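Local coordinates for protein ORF48 (Lactococcus phage TP901-1, PDB 3U6X) that probably forms part of the phage baseplate as an upper baseplate protein whose immunoglobulin-like domain helps hold another baseplate protein in place, at residues T78-K83 / V87-M92. Numbering follows the deposited sequence.
Sequences TLLVIK and VLCFKM
The Phe-90 ring meets strand 78-83 with its edge: Leu-79 O lies in the ring plane, 3.6 Å from Phe-90 CD2, and the methyl Val-81 CG2 comes up near that plane, 3.9 Å from Phe-90 CE2. Only three residues separate 78-83 from 87-92, which makes the pair a beta hairpin, here within the immunoglobulin-like domain; the 172° between strand directions and an axis separation of 4.7 Å mark the two as antiparallel neighbours. Leu-79 runs beside the ring, its CD2 3.7 Å from Phe-90 CD2. Beyond these two strands, the ring stacks with that of Phe-4. Leu-79 with Phe-90 and Val-81 with Leu-88 are hydrogen-bonded pairs, each joined by two backbone bonds. In the first, Phe-90 N reaches Leu-79 O at 2.8 Å, with a C=O...N angle of 175°, almost straight on to the carbonyl. A chi1 of -63° puts Phe-90 CG beside its own backbone N, which brings the ring edge next to the Leu-79 carbonyl that this N holds.

The face carrying Leu-79 and Phe-90 turns to strand 3-8, where both side chains touch Leu-6. From the opposite face, Thr-78, Leu-80, Ile-82 and Val-87 pack on a chain of another protein, so the hairpin joins the domain interior to a subunit interface. Within that face Leu-80 CD2 touches Cys-89 CB at 3.7 Å, and Ile-82 CG1 lies 4.0 Å from Val-87 CG2. Toward the start of strand 78-83, Lys-91, bent at three successive torsions beyond chi1, lays its CD 3.5 Å from Thr-78 CB.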
loop_
_atom_site.group_PDB
_atom_site.type_symbol
_atom_site.label_atom_id
_atom_site.label_comp_id
_atom_site.label_asym_id
_atom_site.label_seq_id
_atom_site.Cartn_x
_atom_site.Cartn_y
_atom_site.Cartn_z
ATOM N N THR V 78 23.718 25.900 -31.222
ATOM C CA THR V 78 24.625 25.814 -32.370
ATOM C C THR V 78 24.471 26.882 -33.453
ATOM O O THR V 78 23.367 27.175 -33.890
ATOM C CB THR V 78 24.836 24.385 -32.905
ATOM O OG1 THR V 78 24.963 24.408 -34.327
ATOM C CG2 THR V 78 23.760 23.430 -32.514
ATOM N N LEU V 79 25.602 27.447 -33.874
ATOM C CA LEU V 79 25.716 28.422 -34.958
ATOM C C LEU V 79 26.728 27.845 -35.940
ATOM O O LEU V 79 27.770 27.308 -35.526
ATOM C CB LEU V 79 26.218 29.782 -34.439
ATOM C CG LEU V 79 26.362 30.927 -35.472
ATOM C CD1 LEU V 79 25.958 32.229 -34.883
ATOM C CD2 LEU V 79 27.769 31.048 -36.004
ATOM N N LEU V 80 26.407 27.942 -37.229
ATOM C CA LEU V 80 27.289 27.503 -38.308
ATOM C C LEU V 80 27.654 28.687 -39.181
ATOM O O LEU V 80 26.879 29.630 -39.287
ATOM C CB LEU V 80 26.606 26.462 -39.221
ATOM C CG LEU V 80 26.081 25.166 -38.639
ATOM C CD1 LEU V 80 25.410 24.358 -39.716
ATOM C CD2 LEU V 80 27.175 24.341 -38.006
ATOM N N VAL V 81 28.814 28.597 -39.842
ATOM C CA VAL V 81 29.254 29.500 -40.886
ATOM C C VAL V 81 29.491 28.540 -42.046
ATOM O O VAL V 81 30.267 27.594 -41.908
ATOM C CB VAL V 81 30.506 30.330 -40.536
ATOM C CG1 VAL V 81 30.874 31.236 -41.703
ATOM C CG2 VAL V 81 30.291 31.143 -39.252
ATOM N N ILE V 82 28.745 28.717 -43.141
ATOM C CA ILE V 82 28.857 27.874 -44.343
ATOM C C ILE V 82 29.323 28.688 -45.564
ATOM O O ILE V 82 28.703 29.693 -45.909
ATOM C CB ILE V 82 27.550 27.091 -44.640
ATOM C CG1 ILE V 82 26.991 26.422 -43.375
ATOM C CG2 ILE V 82 27.753 26.067 -45.761
ATOM C CD1 ILE V 82 25.569 25.814 -43.465
ATOM N N LYS V 83 30.434 28.255 -46.188
ATOM C CA LYS V 83 30.987 28.815 -47.413
ATOM C C LYS V 83 31.160 27.618 -48.340
ATOM O O LYS V 83 32.160 26.907 -48.255
ATOM C CB LYS V 83 32.311 29.572 -47.166
ATOM C CG LYS V 83 32.811 30.360 -48.379
ATOM C CD LYS V 83 34.089 31.134 -48.084
ATOM C CE LYS V 83 35.039 31.162 -49.267
ATOM N NZ LYS V 83 35.658 29.830 -49.541
ATOM N N VAL V 87 32.362 24.191 -43.641
ATOM C CA VAL V 87 31.585 24.583 -42.466
ATOM C C VAL V 87 32.514 24.824 -41.270
ATOM O O VAL V 87 33.467 24.077 -41.063
ATOM C CB VAL V 87 30.458 23.558 -42.114
ATOM C CG1 VAL V 87 29.667 23.996 -40.881
ATOM C CG2 VAL V 87 29.508 23.316 -43.287
ATOM N N LEU V 88 32.236 25.902 -40.520
ATOM C CA LEU V 88 32.834 26.284 -39.243
ATOM C C LEU V 88 31.658 26.206 -38.215
ATOM O O LEU V 88 30.677 26.953 -38.307
ATOM C CB LEU V 88 33.474 27.681 -39.301
ATOM C CG LEU V 88 34.377 28.069 -38.114
ATOM C CD1 LEU V 88 35.650 27.189 -38.050
ATOM C CD2 LEU V 88 34.765 29.537 -38.194
ATOM N N CYS V 89 31.719 25.208 -37.327
ATOM C CA CYS V 89 30.668 24.882 -36.364
ATOM C C CYS V 89 30.983 25.362 -34.956
ATOM O O CYS V 89 32.041 25.039 -34.412
ATOM C CB CYS V 89 30.408 23.377 -36.411
ATOM S SG CYS V 89 29.183 22.771 -35.227
ATOM N N PHE V 90 30.037 26.103 -34.351
ATOM C CA PHE V 90 30.159 26.628 -32.993
ATOM C C PHE V 90 29.140 25.925 -32.119
ATOM O O PHE V 90 27.947 26.022 -32.391
ATOM C CB PHE V 90 29.946 28.158 -32.957
ATOM C CG PHE V 90 30.965 28.978 -33.720
ATOM C CD1 PHE V 90 32.030 29.584 -33.062
ATOM C CD2 PHE V 90 30.840 29.170 -35.094
ATOM C CE1 PHE V 90 32.966 30.342 -33.766
ATOM C CE2 PHE V 90 31.774 29.936 -35.804
ATOM C CZ PHE V 90 32.830 30.524 -35.133
ATOM N N LYS V 91 29.603 25.169 -31.108
ATOM C CA LYS V 91 28.707 24.448 -30.200
ATOM C C LYS V 91 28.843 25.021 -28.812
ATOM O O LYS V 91 29.932 25.009 -28.245
ATOM C CB LYS V 91 28.975 22.923 -30.189
ATOM C CG LYS V 91 28.501 22.135 -31.426
ATOM C CD LYS V 91 26.996 21.991 -31.499
ATOM C CE LYS V 91 26.464 20.720 -32.115
ATOM N NZ LYS V 91 26.860 20.530 -33.528
ATOM N N MET V 92 27.758 25.581 -28.287
ATOM C CA MET V 92 27.740 26.147 -26.949
ATOM C C MET V 92 27.176 25.130 -25.951
ATOM O O MET V 92 26.213 24.415 -26.234
ATOM C CB MET V 92 26.915 27.433 -26.933
ATOM C CG MET V 92 26.937 28.151 -25.600
ATOM S SD MET V 92 27.034 29.929 -25.794
ATOM C CE MET V 92 25.490 30.219 -26.298
#